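Local coordinates for protein quinone oxidoreductase (Coxiella burnetii, PDB 3TQH) that probably reduces quinones with NADPH, which it binds in a Rossmann-type domain of the medium-chain dehydrogenase/reductase family, at residues 154-159 against 176-181. Sequence-based numbering, arbitrary orientation.
Sequences DVVLIH and KGTTVI
Asp154 starts the pairing with its carbonyl: its O accepts a hydrogen bond from Thr179 N at 2.9 Å, the most bent of the four backbone bonds here (144° at the hydrogen), while Thr178 CB rests against the same oxygen. Its carboxylate turns elsewhere, OD2 taking the amide of Lys151. Val155 lies level with Thr179, and its CG1, anti to the backbone N, meets Ile181 CD1 at 3.6 Å, the two side chains crossing at a slant. Val156 reaches across with both its N and its O: N donates to Thr179 O at 2.8 Å and O accepts from Ile181 N at 2.7 Å, the residues on either side of Val180. Bonding the residues before and after its partner, with strand directions 27° apart, identifies a parallel ladder, and since helix 164-175 links the strands, the unit is the beta-alpha-beta crossover that opens the Rossmann fold around NADPH. On the face of Val156 and Val180, Val156 CG2 leans on Thr178 CB at 4.0 Å; Thr178 OG1 is held by Ala173 O in the connecting helix. Leu157 returns to the face of Val155 and Thr179, where its CD1 packs against Ile181 CG2 at 3.8 Å; Ile181 thus spans both neighbours, its chi1 placing CG1 beside the backbone N and CG2 anti to it, so that CD1 meets Val155 and CG2 meets Leu157. Ile158 N makes the last of the four bonds, to Ile181 O at 2.8 Å, the donor tilted 16° from the carbonyl plane. Its side chain touches Ala169 and Ile170 of the helix, which also covers Val180, and stands about 8 Å from the bound NADPH.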
ATOM      1  N   ASP A 154      18.138  16.871   1.265  1.00 21.77           N
ATOM      2  CA  ASP A 154      17.190  16.976   0.157  1.00 20.16           C
ATOM      3  C   ASP A 154      15.821  17.451   0.628  1.00 18.66           C
ATOM      4  O   ASP A 154      15.384  17.127   1.738  1.00 18.27           O
ATOM      5  CB  ASP A 154      17.026  15.621  -0.562  1.00 19.04           C
ATOM      6  CG  ASP A 154      18.258  15.218  -1.389  1.00 21.16           C
ATOM      7  OD1 ASP A 154      19.240  15.994  -1.473  1.00 22.90           O
ATOM      8  OD2 ASP A 154      18.232  14.108  -1.969  1.00 22.08           O
ATOM      9  N   VAL A 155      15.151  18.219  -0.224  1.00 17.87           N
ATOM     10  CA  VAL A 155      13.769  18.601   0.018  1.00 16.44           C
ATOM     11  C   VAL A 155      12.884  17.623  -0.728  1.00 14.70           C
ATOM     12  O   VAL A 155      13.099  17.366  -1.914  1.00 14.55           O
ATOM     13  CB  VAL A 155      13.477  20.019  -0.467  1.00 17.22           C
ATOM     14  CG1 VAL A 155      12.030  20.395  -0.151  1.00 15.47           C
ATOM     15  CG2 VAL A 155      14.464  21.005   0.163  1.00 19.12           C
ATOM     16  N   VAL A 156      11.886  17.089  -0.032  1.00 13.47           N
ATOM     17  CA  VAL A 156      11.008  16.081  -0.602  1.00 12.21           C
ATOM     18  C   VAL A 156       9.543  16.459  -0.398  1.00 11.51           C
ATOM     19  O   VAL A 156       9.116  16.732   0.720  1.00 11.77           O
ATOM     20  CB  VAL A 156      11.280  14.697   0.018  1.00 11.92           C
ATOM     21  CG1 VAL A 156      10.348  13.662  -0.569  1.00 11.17           C
ATOM     22  CG2 VAL A 156      12.733  14.286  -0.216  1.00 12.81           C
ATOM     23  N   LEU A 157       8.797  16.480  -1.499  1.00 10.79           N
ATOM     24  CA  LEU A 157       7.368  16.731  -1.491  1.00 10.26           C
ATOM     25  C   LEU A 157       6.650  15.389  -1.633  1.00  9.30           C
ATOM     26  O   LEU A 157       6.808  14.720  -2.648  1.00  9.09           O
ATOM     27  CB  LEU A 157       6.977  17.660  -2.651  1.00 10.46           C
ATOM     28  CG  LEU A 157       5.475  17.845  -2.893  1.00 10.26           C
ATOM     29  CD1 LEU A 157       4.810  18.471  -1.671  1.00  9.51           C
ATOM     30  CD2 LEU A 157       5.203  18.670  -4.166  1.00 10.52           C
ATOM     31  N   ILE A 158       5.876  15.012  -0.615  1.00  8.83           N
ATOM     32  CA  ILE A 158       5.085  13.785  -0.618  1.00  8.20           C
ATOM     33  C   ILE A 158       3.605  14.163  -0.662  1.00  8.40           C
ATOM     34  O   ILE A 158       3.057  14.659   0.319  1.00  8.61           O
ATOM     35  CB  ILE A 158       5.358  12.933   0.653  1.00  8.28           C
ATOM     36  CG1 ILE A 158       6.857  12.623   0.784  1.00  8.88           C
ATOM     37  CG2 ILE A 158       4.550  11.653   0.635  1.00  7.30           C
ATOM     38  CD1 ILE A 158       7.215  11.704   1.928  1.00  7.90           C
ATOM     39  N   HIS A 159       2.967  13.953  -1.808  1.00  8.40           N
ATOM     40  CA  HIS A 159       1.535  14.192  -1.930  1.00  8.71           C
ATOM     41  C   HIS A 159       0.755  13.142  -1.145  1.00  8.51           C
ATOM     42  O   HIS A 159       1.207  12.009  -0.992  1.00  7.98           O
ATOM     43  CB  HIS A 159       1.086  14.149  -3.393  1.00  8.91           C
ATOM     44  CG  HIS A 159       1.427  15.380  -4.168  1.00  9.67           C
ATOM     45  ND1 HIS A 159       0.786  16.583  -3.970  1.00 11.09           N
ATOM     46  CD2 HIS A 159       2.323  15.590  -5.161  1.00  9.96           C
ATOM     47  CE1 HIS A 159       1.281  17.485  -4.796  1.00 11.49           C
ATOM     48  NE2 HIS A 159       2.215  16.908  -5.530  1.00 11.84           N
ATOM     49  N   LYS A 176      15.546   9.605   6.977  1.00 21.39           N
ATOM     50  CA  LYS A 176      16.653   9.762   6.026  1.00 22.27           C
ATOM     51  C   LYS A 176      17.345  11.119   6.170  1.00 23.00           C
ATOM     52  O   LYS A 176      18.418  11.326   5.604  1.00 24.31           O
ATOM     53  CB  LYS A 176      16.171   9.602   4.583  1.00 21.20           C
ATOM     54  CG  LYS A 176      15.685   8.209   4.220  1.00 22.28           C
ATOM     55  CD  LYS A 176      16.823   7.287   3.788  1.00 26.48           C
ATOM     56  CE  LYS A 176      16.271   5.970   3.184  1.00 27.36           C
ATOM     57  NZ  LYS A 176      15.511   6.186   1.904  1.00 25.69           N
ATOM     58  N   GLY A 177      16.729  12.041   6.908  1.00 22.33           N
ATOM     59  CA  GLY A 177      17.306  13.363   7.145  1.00 23.25           C
ATOM     60  C   GLY A 177      16.876  14.404   6.127  1.00 22.02           C
ATOM     61  O   GLY A 177      17.567  15.389   5.921  1.00 23.05           O
ATOM     62  N   THR A 178      15.721  14.198   5.504  1.00 19.86           N
ATOM     63  CA  THR A 178      15.242  15.107   4.468  1.00 19.13           C
ATOM     64  C   THR A 178      14.229  16.106   5.012  1.00 18.76           C
ATOM     65  O   THR A 178      13.564  15.848   6.015  1.00 18.79           O
ATOM     66  CB  THR A 178      14.617  14.335   3.296  1.00 17.42           C
ATOM     67  OG1 THR A 178      13.391  13.727   3.711  1.00 16.46           O
ATOM     68  CG2 THR A 178      15.574  13.269   2.803  1.00 17.57           C
ATOM     69  N   THR A 179      14.142  17.260   4.355  1.00 18.84           N
ATOM     70  CA  THR A 179      13.082  18.230   4.615  1.00 18.48           C
ATOM     71  C   THR A 179      11.829  17.734   3.900  1.00 16.37           C
ATOM     72  O   THR A 179      11.851  17.559   2.684  1.00 15.53           O
ATOM     73  CB  THR A 179      13.457  19.619   4.078  1.00 19.61           C
ATOM     74  OG1 THR A 179      14.704  20.027   4.648  1.00 21.71           O
ATOM     75  CG2 THR A 179      12.379  20.638   4.410  1.00 19.63           C
ATOM     76  N   VAL A 180      10.755  17.499   4.655  1.00 15.54           N
ATOM     77  CA  VAL A 180       9.542  16.898   4.113  1.00 13.87           C
ATOM     78  C   VAL A 180       8.424  17.928   4.008  1.00 13.89           C
ATOM     79  O   VAL A 180       8.011  18.517   5.010  1.00 14.55           O
ATOM     80  CB  VAL A 180       9.069  15.692   4.959  1.00 13.20           C
ATOM     81  CG1 VAL A 180       7.663  15.246   4.548  1.00 11.74           C
ATOM     82  CG2 VAL A 180      10.042  14.535   4.810  1.00 13.41           C
ATOM     83  N   ILE A 181       7.966  18.140   2.776  1.00 13.13           N
ATOM     84  CA  ILE A 181       6.788  18.943   2.476  1.00 13.27           C
ATOM     85  C   ILE A 181       5.701  17.956   2.087  1.00 12.02           C
ATOM     86  O   ILE A 181       5.983  16.951   1.430  1.00 11.34           O
ATOM     87  CB  ILE A 181       7.030  19.907   1.280  1.00 13.80           C
ATOM     88  CG1 ILE A 181       8.319  20.713   1.469  1.00 15.84           C
ATOM     89  CG2 ILE A 181       5.845  20.842   1.105  1.00 13.90           C
ATOM     90  CD1 ILE A 181       8.672  21.627   0.284  1.00 16.96           C
TER